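Local coordinates for cupin 2, conserved barrel domain protein (Shewanella frigidimarina, PDB 2PFW), which is of unknown function but folds as an RmlC-like cupin barrel of the KdgF type and may act on uronate-type sugars, at residues G22-M27 / K38-K43; Y48-R53 / V88-V93; Y59-E64 / G97-D102; F65-D70 / D80-P85. One frame throughout, in Å; residues are numbered along the deposited sequence.

Contact 1 of 4, residues G22-M27 / K38-K43; sequences GLKRQM and KIWFDK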
# COMPACT_ATOMS: atom_id res chain seq x y z
N GLY A 22 -7.41 -18.95 7.26
CA GLY A 22 -7.95 -18.67 5.94
C GLY A 22 -7.22 -17.52 5.26
O GLY A 22 -7.70 -17.01 4.25
N LEU A 23 -6.08 -17.15 5.82
CA LEU A 23 -5.28 -16.02 5.39
C LEU A 23 -3.98 -16.47 4.72
O LEU A 23 -3.35 -17.43 5.15
CB LEU A 23 -4.93 -15.11 6.57
CG LEU A 23 -6.04 -14.28 7.20
CD1 LEU A 23 -5.47 -12.97 7.75
CD2 LEU A 23 -7.16 -13.99 6.22
N LYS A 24 -3.61 -15.77 3.66
CA LYS A 24 -2.33 -15.96 2.98
C LYS A 24 -1.62 -14.61 2.84
O LYS A 24 -2.27 -13.61 2.54
CB LYS A 24 -2.51 -16.59 1.61
CG LYS A 24 -2.85 -18.07 1.62
CD LYS A 24 -2.91 -18.64 0.21
CE LYS A 24 -4.29 -19.15 -0.17
NZ LYS A 24 -5.05 -18.14 -0.97
N ARG A 25 -0.31 -14.57 3.07
CA ARG A 25 0.38 -13.28 3.14
C ARG A 25 1.59 -13.25 2.21
O ARG A 25 2.35 -14.22 2.16
CB ARG A 25 0.83 -12.98 4.58
CG ARG A 25 1.48 -11.62 4.77
CD ARG A 25 1.63 -11.26 6.24
NE ARG A 25 2.57 -12.15 6.90
CZ ARG A 25 2.54 -12.61 8.14
NH1 ARG A 25 1.57 -12.28 8.98
NH2 ARG A 25 3.50 -13.43 8.56
N GLN A 26 1.76 -12.14 1.50
CA GLN A 26 2.94 -11.93 0.67
C GLN A 26 3.61 -10.59 0.96
O GLN A 26 2.97 -9.54 0.94
CB GLN A 26 2.60 -11.99 -0.82
CG GLN A 26 3.82 -12.03 -1.73
CD GLN A 26 3.40 -11.90 -3.19
OE1 GLN A 26 2.70 -10.95 -3.53
NE2 GLN A 26 3.83 -12.84 -4.02
N MSE A 27 4.91 -10.64 1.23
CA MSE A 27 5.70 -9.42 1.39
C MSE A 27 5.81 -8.62 0.10
O MSE A 27 6.21 -9.21 -0.86
CB MSE A 27 7.11 -9.77 1.91
CG MSE A 27 7.92 -8.53 2.31
SE MSE A 27 7.09 -7.49 3.75
CE MSE A 27 6.94 -8.96 4.90
N LYS A 38 0.70 -8.25 1.08
CA LYS A 38 -0.49 -8.66 0.36
C LYS A 38 -1.14 -9.84 1.09
O LYS A 38 -0.50 -10.86 1.30
CB LYS A 38 -0.16 -9.06 -1.08
CG LYS A 38 -1.35 -9.03 -2.02
CD LYS A 38 -0.98 -9.52 -3.41
CE LYS A 38 -1.85 -8.84 -4.45
NZ LYS A 38 -1.68 -9.45 -5.79
N ILE A 39 -2.40 -9.66 1.46
CA ILE A 39 -3.17 -10.66 2.19
C ILE A 39 -4.36 -11.16 1.38
O ILE A 39 -5.23 -10.37 1.01
CB ILE A 39 -3.72 -10.10 3.52
CG1 ILE A 39 -2.72 -9.27 4.33
CG2 ILE A 39 -4.31 -11.23 4.35
CD1 ILE A 39 -1.64 -10.10 4.98
N TRP A 40 -4.39 -12.46 1.10
CA TRP A 40 -5.54 -13.07 0.44
C TRP A 40 -6.51 -13.63 1.49
O TRP A 40 -6.10 -14.46 2.30
CB TRP A 40 -5.13 -14.21 -0.48
CG TRP A 40 -4.38 -13.82 -1.71
CD1 TRP A 40 -4.85 -13.71 -2.98
CD2 TRP A 40 -2.98 -13.49 -1.77
NE1 TRP A 40 -3.84 -13.32 -3.83
CE2 TRP A 40 -2.68 -13.18 -3.11
CE3 TRP A 40 -1.96 -13.42 -0.81
CZ2 TRP A 40 -1.41 -12.81 -3.52
CZ3 TRP A 40 -0.70 -13.05 -1.22
CH2 TRP A 40 -0.43 -12.75 -2.56
N PHE A 41 -7.75 -13.18 1.45
CA PHE A 41 -8.78 -13.74 2.34
C PHE A 41 -9.57 -14.84 1.65
O PHE A 41 -10.20 -14.60 0.62
CB PHE A 41 -9.72 -12.63 2.80
CG PHE A 41 -9.14 -11.65 3.80
CD1 PHE A 41 -8.03 -10.89 3.47
CD2 PHE A 41 -9.70 -11.51 5.06
CE1 PHE A 41 -7.50 -9.99 4.39
CE2 PHE A 41 -9.18 -10.62 5.98
CZ PHE A 41 -8.08 -9.85 5.64
N ASP A 42 -9.58 -16.05 2.20
CA ASP A 42 -10.63 -17.03 1.89
C ASP A 42 -11.99 -16.45 2.25
O ASP A 42 -12.09 -15.51 3.04
CB ASP A 42 -10.41 -18.34 2.63
CG ASP A 42 -9.04 -18.94 2.37
OD1 ASP A 42 -8.36 -18.47 1.43
OD2 ASP A 42 -8.65 -19.87 3.11
N LYS A 43 -13.06 -17.00 1.68
CA LYS A 43 -14.40 -16.52 2.03
C LYS A 43 -14.60 -16.62 3.54
O LYS A 43 -14.32 -17.66 4.14
CB LYS A 43 -15.49 -17.28 1.28
CG LYS A 43 -15.32 -17.28 -0.23
CD LYS A 43 -16.26 -18.28 -0.89
CE LYS A 43 -16.84 -17.73 -2.19
NZ LYS A 43 -16.97 -18.79 -3.23
O HOH W 1 -6.41 -17.02 1.43
O HOH W 2 1.42 -9.92 -5.79
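Residues Leu23 to Gln26 pair with Lys38 to Phe41 as neighbouring antiparallel strands, their axes at 163°, and Gly22 O extends the pairing by accepting Asp42 N. The hydrogen-bonded pairs are Lys24 with Trp40 and Gln26 with Lys38; in the latter Gln26 N reaches Lys38 O at 2.6 Å. Trp40 lays the benzo edge of its indole across the opposite strand, with CZ3 3.5 Å from Gln26 CB and CE3 3.4 Å from Lys24 O. CG of Trp40 stands anti to the carbonyl carbon (chi1 -69°), which brings the benzo edge against that strand, while Lys38 CG lies over one of its faces. Were Trp40 replaced by an alanine, Gln26 CB and the Lys24 backbone would probably lose their cover and a gap would open on this side of the sheet. Lys24 NZ donates to a water that also lies close to the Asp42 carboxylate. The two charged groups are near each other but beyond salt-bridge distance. On the other side of the sheet Leu23 CD2 sits over the Phe41 ring, 3.9 Å from its centroid, and Ile39 CD1 packs 3.5 Å from Arg25 CG. This is the hairpin of strands 23-31 and 34-41. Strand 98-105 flanks it through backbone bonds of Ile39 and Phe41, and Gln26 NE2 holds the N-terminal loop at Thr14 O and Gly11 O.

Contact 2 of 4, residues Y48-R53 / V88-V93; sequences YVHAHR and VDHGAV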
# COMPACT_ATOMS: atom_id res chain seq x y z
N TYR A 48 -9.16 -11.74 13.64
CA TYR A 48 -9.84 -11.61 14.92
C TYR A 48 -9.49 -10.33 15.65
O TYR A 48 -8.35 -9.85 15.57
CB TYR A 48 -9.46 -12.82 15.80
CG TYR A 48 -10.08 -14.08 15.24
CD1 TYR A 48 -11.42 -14.36 15.49
CD2 TYR A 48 -9.35 -14.99 14.48
CE1 TYR A 48 -12.02 -15.51 14.99
CE2 TYR A 48 -9.94 -16.13 13.98
CZ TYR A 48 -11.27 -16.38 14.24
OH TYR A 48 -11.87 -17.52 13.74
N VAL A 49 -10.44 -9.73 16.37
CA VAL A 49 -10.40 -8.31 16.73
C VAL A 49 -9.13 -8.01 17.53
O VAL A 49 -8.78 -8.82 18.40
CB VAL A 49 -11.66 -7.88 17.50
CG1 VAL A 49 -11.63 -6.39 17.82
CG2 VAL A 49 -12.91 -8.21 16.70
N HIS A 50 -8.45 -6.91 17.26
CA HIS A 50 -7.00 -6.73 17.26
C HIS A 50 -6.57 -5.30 17.50
O HIS A 50 -7.29 -4.34 17.21
CB HIS A 50 -6.50 -7.22 15.90
CG HIS A 50 -5.11 -7.72 15.85
ND1 HIS A 50 -4.76 -8.98 16.27
CD2 HIS A 50 -3.95 -7.16 15.41
CE1 HIS A 50 -3.46 -9.18 16.11
NE2 HIS A 50 -2.94 -8.08 15.59
N ALA A 51 -5.37 -5.11 18.06
CA ALA A 51 -4.78 -3.79 18.20
C ALA A 51 -3.26 -3.91 18.21
O ALA A 51 -2.70 -4.96 18.52
CB ALA A 51 -5.25 -3.07 19.45
N HIS A 52 -2.58 -2.82 17.85
CA HIS A 52 -1.12 -2.82 17.86
C HIS A 52 -0.59 -1.39 17.81
O HIS A 52 -1.31 -0.44 17.48
CB HIS A 52 -0.58 -3.68 16.71
CG HIS A 52 -1.25 -3.48 15.39
ND1 HIS A 52 -1.31 -2.25 14.77
CD2 HIS A 52 -1.89 -4.34 14.56
CE1 HIS A 52 -1.96 -2.37 13.62
NE2 HIS A 52 -2.32 -3.63 13.47
N ARG A 53 0.69 -1.21 18.15
CA ARG A 53 1.25 0.14 18.18
C ARG A 53 1.37 0.71 16.76
O ARG A 53 1.14 1.89 16.53
CB ARG A 53 2.63 0.14 18.85
CG ARG A 53 3.68 -0.74 18.19
CD ARG A 53 4.95 -0.75 19.02
NE ARG A 53 6.07 -1.42 18.39
CZ ARG A 53 6.34 -2.71 18.43
NH1 ARG A 53 5.57 -3.56 19.10
NH2 ARG A 53 7.41 -3.19 17.80
N VAL A 88 -5.49 1.67 18.12
CA VAL A 88 -6.94 1.74 17.94
C VAL A 88 -7.52 0.36 17.66
O VAL A 88 -7.00 -0.42 16.88
CB VAL A 88 -7.34 2.71 16.82
CG1 VAL A 88 -8.83 2.63 16.53
CG2 VAL A 88 -6.95 4.14 17.16
N ASP A 89 -8.63 0.04 18.33
CA ASP A 89 -9.29 -1.25 18.11
C ASP A 89 -9.80 -1.35 16.68
O ASP A 89 -10.34 -0.37 16.16
CB ASP A 89 -10.45 -1.44 19.08
CG ASP A 89 -10.04 -1.92 20.45
OD1 ASP A 89 -8.92 -2.47 20.58
OD2 ASP A 89 -10.84 -1.75 21.39
N HIS A 90 -9.64 -2.51 16.05
CA HIS A 90 -10.12 -2.67 14.68
C HIS A 90 -10.39 -4.13 14.35
O HIS A 90 -9.82 -5.03 14.96
CB HIS A 90 -9.11 -2.09 13.67
CG HIS A 90 -7.78 -2.77 13.65
ND1 HIS A 90 -6.78 -2.43 14.54
CD2 HIS A 90 -7.25 -3.73 12.87
CE1 HIS A 90 -5.71 -3.17 14.31
NE2 HIS A 90 -5.96 -3.97 13.30
N GLY A 91 -11.25 -4.37 13.36
CA GLY A 91 -11.44 -5.72 12.83
C GLY A 91 -11.78 -5.72 11.35
O GLY A 91 -12.25 -4.70 10.85
N ALA A 92 -11.54 -6.85 10.69
CA ALA A 92 -11.89 -7.00 9.28
C ALA A 92 -12.34 -8.42 8.96
O ALA A 92 -11.68 -9.39 9.31
CB ALA A 92 -10.71 -6.59 8.41
N VAL A 93 -13.47 -8.53 8.29
CA VAL A 93 -14.07 -9.77 7.82
C VAL A 93 -14.35 -9.73 6.32
O VAL A 93 -14.82 -8.71 5.83
CB VAL A 93 -15.40 -10.06 8.55
CG1 VAL A 93 -16.35 -10.83 7.65
CG2 VAL A 93 -15.13 -10.81 9.84
O HOH W 3 -4.09 -0.99 16.22
O HOH W 4 -3.94 -5.33 11.76
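His50 and His90 form one antiparallel hydrogen-bonded pair, His50 N to His90 O at 3.3 Å and His90 N to His50 O at 3.2 Å, and their side chains leave on the same side. CG of His90 is wedged between its backbone N and carbonyl carbon (chi1 63°), a turn that folds the imidazole back along its own strand and lays one face against His50 O. There ND1 donates to Val88 O at 3.1 Å, almost straight at 175° and in the ring plane, which fixes the rotation of the ring and turns NE2 toward a water shared with His52. His52 adopts the same kind of first torsion and brings its ring over to His90. The pair is an offset edge-to-face stack with planes at 63°, the edge of His90 toward the face of His52, and His90 CE1 comes 3.5 Å from His52 NE2. His50, His52 and nearby Gln56, together with His90, fall at the positions of the histidine-rich metal motif of cupins, which is consistent with a metal site. No metal is modelled; the water lies 2.9 Å from both His52 NE2 and His90 NE2. Substituting a leucine for His90 would probably deprive Val88 O of its side-chain donor and this water of one imidazole. His52 CD2 lies at the edge of the His50 ring, in its plane. Beside the strand pair, Val49 CG1 rests 3.6 Å from His90 O, and Ala51 CB packs near the Asp89 carboxylate.

Contact 3 of 4, residues Y59-E64 / G97-D102; sequences YVVEGE and GGILID. With EDO (1,2-ethanediol), chain C.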
# COMPACT_ATOMS: atom_id res chain seq x y z
N TYR A 59 -5.62 -0.95 1.86
CA TYR A 59 -6.27 -0.73 0.58
C TYR A 59 -7.00 -2.00 0.13
O TYR A 59 -6.43 -3.09 0.23
CB TYR A 59 -5.27 -0.31 -0.50
CG TYR A 59 -5.94 -0.07 -1.85
CD1 TYR A 59 -6.65 1.08 -2.10
CD2 TYR A 59 -5.84 -1.03 -2.86
CE1 TYR A 59 -7.25 1.30 -3.33
CE2 TYR A 59 -6.44 -0.81 -4.08
CZ TYR A 59 -7.14 0.34 -4.31
OH TYR A 59 -7.75 0.54 -5.54
N VAL A 60 -8.24 -1.86 -0.35
CA VAL A 60 -8.93 -3.06 -0.82
C VAL A 60 -8.61 -3.30 -2.30
O VAL A 60 -9.00 -2.50 -3.14
CB VAL A 60 -10.45 -2.99 -0.63
CG1 VAL A 60 -11.08 -4.35 -0.94
CG2 VAL A 60 -10.83 -2.57 0.78
N VAL A 61 -7.88 -4.38 -2.57
CA VAL A 61 -7.57 -4.76 -3.94
C VAL A 61 -8.82 -5.37 -4.58
O VAL A 61 -9.28 -4.89 -5.62
CB VAL A 61 -6.40 -5.73 -4.04
CG1 VAL A 61 -6.30 -6.31 -5.44
CG2 VAL A 61 -5.10 -5.03 -3.64
N GLU A 62 -9.38 -6.41 -3.95
CA GLU A 62 -10.71 -6.86 -4.39
C GLU A 62 -11.44 -7.63 -3.29
O GLU A 62 -10.82 -8.21 -2.41
CB GLU A 62 -10.58 -7.71 -5.65
CG GLU A 62 -9.99 -9.08 -5.38
CD GLU A 62 -10.57 -10.15 -6.29
OE1 GLU A 62 -11.79 -10.10 -6.57
OE2 GLU A 62 -9.81 -11.04 -6.71
N GLY A 63 -12.76 -7.64 -3.38
CA GLY A 63 -13.63 -8.36 -2.47
C GLY A 63 -14.42 -7.41 -1.61
O GLY A 63 -14.21 -6.20 -1.66
N GLU A 64 -15.35 -7.92 -0.81
CA GLU A 64 -16.16 -7.06 0.06
C GLU A 64 -15.66 -7.22 1.50
O GLU A 64 -15.61 -8.33 2.02
CB GLU A 64 -17.64 -7.38 -0.05
CG GLU A 64 -18.28 -7.19 -1.41
CD GLU A 64 -18.23 -5.78 -1.94
OE1 GLU A 64 -18.75 -4.86 -1.27
OE2 GLU A 64 -17.67 -5.59 -3.04
N GLY A 97 -14.51 -13.39 0.16
CA GLY A 97 -13.13 -13.63 -0.28
C GLY A 97 -12.62 -12.36 -0.95
O GLY A 97 -13.41 -11.52 -1.38
N GLY A 98 -11.31 -12.16 -1.03
CA GLY A 98 -10.80 -10.87 -1.46
C GLY A 98 -9.32 -10.69 -1.23
O GLY A 98 -8.62 -11.63 -0.85
N ILE A 99 -8.83 -9.48 -1.47
CA ILE A 99 -7.41 -9.15 -1.33
C ILE A 99 -7.22 -7.76 -0.74
O ILE A 99 -7.87 -6.80 -1.16
CB ILE A 99 -6.68 -9.27 -2.68
CG1 ILE A 99 -6.71 -10.68 -3.26
CG2 ILE A 99 -5.25 -8.78 -2.57
CD1 ILE A 99 -6.47 -10.74 -4.75
N LEU A 100 -6.32 -7.67 0.24
CA LEU A 100 -5.98 -6.42 0.90
C LEU A 100 -4.49 -6.10 0.72
O LEU A 100 -3.66 -7.01 0.69
CB LEU A 100 -6.23 -6.47 2.40
CG LEU A 100 -7.62 -6.22 2.94
CD1 LEU A 100 -7.59 -6.25 4.47
CD2 LEU A 100 -8.19 -4.91 2.44
N ILE A 101 -4.15 -4.83 0.63
CA ILE A 101 -2.78 -4.38 0.87
C ILE A 101 -2.69 -3.72 2.24
O ILE A 101 -3.26 -2.66 2.44
CB ILE A 101 -2.29 -3.43 -0.24
CG1 ILE A 101 -2.58 -3.91 -1.66
CG2 ILE A 101 -0.82 -3.11 -0.02
CD1 ILE A 101 -1.47 -4.45 -2.52
N ASP A 102 -2.00 -4.37 3.17
CA ASP A 102 -1.80 -3.82 4.50
C ASP A 102 -0.40 -3.19 4.57
O ASP A 102 0.56 -3.90 4.31
CB ASP A 102 -1.92 -4.88 5.58
CG ASP A 102 -3.32 -5.35 5.91
OD1 ASP A 102 -4.31 -4.63 5.64
OD2 ASP A 102 -3.46 -6.46 6.46
C1 EDO C . -5.65 -6.21 8.20
O1 EDO C . -6.27 -5.00 7.78
C2 EDO C . -6.19 -7.37 7.36
O2 EDO C . -5.21 -8.41 7.28
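Tyr59 sits opposite Ile101, but the two meet only at the roots of their side chains: CG of Tyr59 is anti to its backbone N (chi1 -180°), and the phenol leads away. Asp80 O stands above the ring plane on one side, just past the rim near CD1; Ile101 of the second subunit packs against the ring, and the hydroxyl is hydrogen-bonded to Lys38 NZ of that subunit. The Glu62 chain, bent at chi2, crosses Ile99 obliquely, OE2 3.9 Å from Ile99 CD1. The Asp102 carboxylate accepts both hydroxyls of a bound 1,2-ethanediol, probably from the crystallisation liquor, one on each oxygen, though these oxygens are less surely placed. Leu100 CD1 touches the same diol, 3.4 Å from its C2, while its other branch, CD2, reaches across to Tyr59 O at 3.4 Å. On the face that carries Ile99 and Ile101, Val61 packs against both. Its CB lies 3.6 Å from Ile99 CG2, and its CG2 is pressed to 3.4 Å from Ile101 CG1, tighter than usual contact. The backbone starts in regular antiparallel fashion, with Ile101 N 2.9 Å from Tyr59 O, and then slips by one residue. Ile99 O takes two donors, Val61 N at 2.8 Å and Glu62 N at 3.2 Å, the former tilted 30° from the carbonyl plane. At Gly63 and Gly97 a CB would collide with the preceding carbonyl O. Val61 and Glu62 facing Ile99 make a classic beta bulge, placed where strand 55-61 turns a corner toward the other sheet of the cupin barrel.

Contact 4 of 4, residues F65-D70 / D80-P85; sequences FHVNVD and DSFFVP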
# COMPACT_ATOMS: atom_id res chain seq x y z
N PHE A 65 -15.28 -6.10 2.11
CA PHE A 65 -14.69 -6.14 3.44
C PHE A 65 -15.60 -5.41 4.43
O PHE A 65 -15.89 -4.23 4.24
CB PHE A 65 -13.29 -5.53 3.45
CG PHE A 65 -12.25 -6.52 2.93
CD1 PHE A 65 -12.02 -6.64 1.57
CD2 PHE A 65 -11.53 -7.31 3.81
CE1 PHE A 65 -11.09 -7.55 1.11
CE2 PHE A 65 -10.59 -8.21 3.35
CZ PHE A 65 -10.37 -8.33 1.99
N HIS A 66 -16.04 -6.13 5.45
CA HIS A 66 -16.69 -5.56 6.61
C HIS A 66 -15.61 -5.10 7.59
O HIS A 66 -14.99 -5.95 8.23
CB HIS A 66 -17.63 -6.55 7.30
CG HIS A 66 -18.87 -6.87 6.53
ND1 HIS A 66 -18.84 -7.52 5.32
CD2 HIS A 66 -20.19 -6.67 6.80
CE1 HIS A 66 -20.07 -7.69 4.86
NE2 HIS A 66 -20.91 -7.17 5.75
N VAL A 67 -15.37 -3.80 7.70
CA VAL A 67 -14.25 -3.37 8.53
C VAL A 67 -14.73 -2.57 9.74
O VAL A 67 -15.53 -1.65 9.63
CB VAL A 67 -13.23 -2.53 7.74
CG1 VAL A 67 -12.11 -2.07 8.66
CG2 VAL A 67 -12.67 -3.35 6.58
N ASN A 68 -14.22 -2.96 10.92
CA ASN A 68 -14.47 -2.18 12.13
C ASN A 68 -13.22 -1.39 12.52
O ASN A 68 -12.18 -2.02 12.76
CB ASN A 68 -14.89 -3.09 13.29
CG ASN A 68 -15.43 -2.27 14.45
OD1 ASN A 68 -15.07 -1.11 14.65
ND2 ASN A 68 -16.33 -2.88 15.23
N VAL A 69 -13.33 -0.08 12.56
CA VAL A 69 -12.32 0.77 13.18
C VAL A 69 -12.93 1.62 14.30
O VAL A 69 -13.78 2.47 14.04
CB VAL A 69 -11.62 1.70 12.17
CG1 VAL A 69 -10.59 2.56 12.89
CG2 VAL A 69 -10.96 0.90 11.07
N ASP A 70 -12.48 1.38 15.52
CA ASP A 70 -12.86 2.22 16.65
C ASP A 70 -14.37 2.23 16.83
O ASP A 70 -14.94 3.24 17.25
CB ASP A 70 -12.35 3.65 16.44
CG ASP A 70 -12.30 4.43 17.75
OD1 ASP A 70 -11.97 3.78 18.76
OD2 ASP A 70 -12.59 5.64 17.74
N ASP A 80 -11.31 0.97 -2.09
CA ASP A 80 -11.57 1.70 -0.85
C ASP A 80 -10.39 1.50 0.10
O ASP A 80 -9.58 0.59 -0.09
CB ASP A 80 -12.85 1.24 -0.17
CG ASP A 80 -14.15 1.58 -0.83
OD1 ASP A 80 -14.28 2.59 -1.55
OD2 ASP A 80 -15.11 0.80 -0.62
N SER A 81 -10.29 2.33 1.13
CA SER A 81 -9.21 2.10 2.10
C SER A 81 -9.63 2.46 3.52
O SER A 81 -10.61 3.16 3.75
CB SER A 81 -7.98 2.92 1.69
OG SER A 81 -8.34 4.28 1.54
N PHE A 82 -8.87 1.97 4.50
CA PHE A 82 -9.05 2.46 5.87
C PHE A 82 -7.69 2.73 6.53
O PHE A 82 -6.67 2.21 6.10
CB PHE A 82 -9.84 1.48 6.73
CG PHE A 82 -9.35 0.06 6.78
CD1 PHE A 82 -9.70 -0.84 5.78
CD2 PHE A 82 -8.56 -0.40 7.83
CE1 PHE A 82 -9.26 -2.15 5.83
CE2 PHE A 82 -8.12 -1.70 7.88
CZ PHE A 82 -8.47 -2.59 6.88
N PHE A 83 -7.75 3.53 7.58
CA PHE A 83 -6.62 3.94 8.40
C PHE A 83 -6.89 3.64 9.87
O PHE A 83 -7.93 4.04 10.39
CB PHE A 83 -6.38 5.43 8.18
CG PHE A 83 -5.54 6.12 9.25
CD1 PHE A 83 -4.29 5.64 9.58
CD2 PHE A 83 -6.04 7.24 9.88
CE1 PHE A 83 -3.53 6.28 10.55
CE2 PHE A 83 -5.29 7.89 10.86
CZ PHE A 83 -4.04 7.40 11.19
N VAL A 84 -5.96 2.93 10.49
CA VAL A 84 -5.99 2.60 11.90
C VAL A 84 -4.89 3.31 12.68
O VAL A 84 -3.71 2.98 12.56
CB VAL A 84 -5.83 1.08 12.08
CG1 VAL A 84 -6.07 0.66 13.52
CG2 VAL A 84 -6.78 0.36 11.13
N PRO A 85 -5.26 4.29 13.49
CA PRO A 85 -4.24 4.97 14.32
C PRO A 85 -3.59 3.97 15.27
O PRO A 85 -4.12 2.88 15.53
CB PRO A 85 -5.04 6.04 15.06
CG PRO A 85 -6.28 6.22 14.24
CD PRO A 85 -6.61 4.85 13.72
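Val67 crosses Phe82 obliquely and sets CG1 over the centre of one ring face, 3.8 Å from the centroid and only 3° off the normal, a CH-pi contact. The second branch, CG2, comes down nearer the rim, 3.7 Å from Phe82 CE1. Phe82 presents this face because its CG lies between backbone N and carbonyl carbon (chi1 53°), raising the ring off its strand toward the valine; Val84 CG2 of the same strand closes on the ring edge. One step further along, Val69 divides its branches. Its CG2 meets both Phe82 CD2 and Val84 CG2 at 4.2 Å, approaching the ring obliquely, while CG1 rests 3.9 Å from Phe83 O. The strands are not partners: they run 26° from parallel with axes 8.4 Å apart, one in each of the two sheets that face each other in the cupin barrel, so that the meeting is of side chains across its interior. Leu76 adds to this hydrophobic layer from the neighbouring strand 72-76, and Gln56 and Ser58 reach Phe82 from strand 55-61. A bound 1,2-ethanediol, probably from the crystallisation liquor, has its nearest atom about 3 Å from the Phe82 side chain. Strand 81-84 is outermost in its sheet within this chain; Ser81 and Phe82 pair antiparallel with a strand of the second subunit, so the sheet continues across the interface, and His7 of that subunit packs against Phe82.

In the fold
From the N terminus, contact 1 comes first and closes the hairpin of strands 23-31 and 34-41 before any other contact opens. Contacts 2 and 3 then cross: the chain passes 48-53 and 59-64, and returns through 88-93 and 97-102 in that order. Contact 4 is nested inside both of the loops they close. Strand 98-105 lies between strands 34-41 and 55-61, joining contacts 1 and 3 in the six-stranded sheet, while contact 2 belongs to the four-stranded one. Contact 4 bridges the two: its 65-70 segment borders 88-93 of contact 2, and 80-85 borders 59-64 of contact 3. Phe65 also touches Phe41 of contact 1.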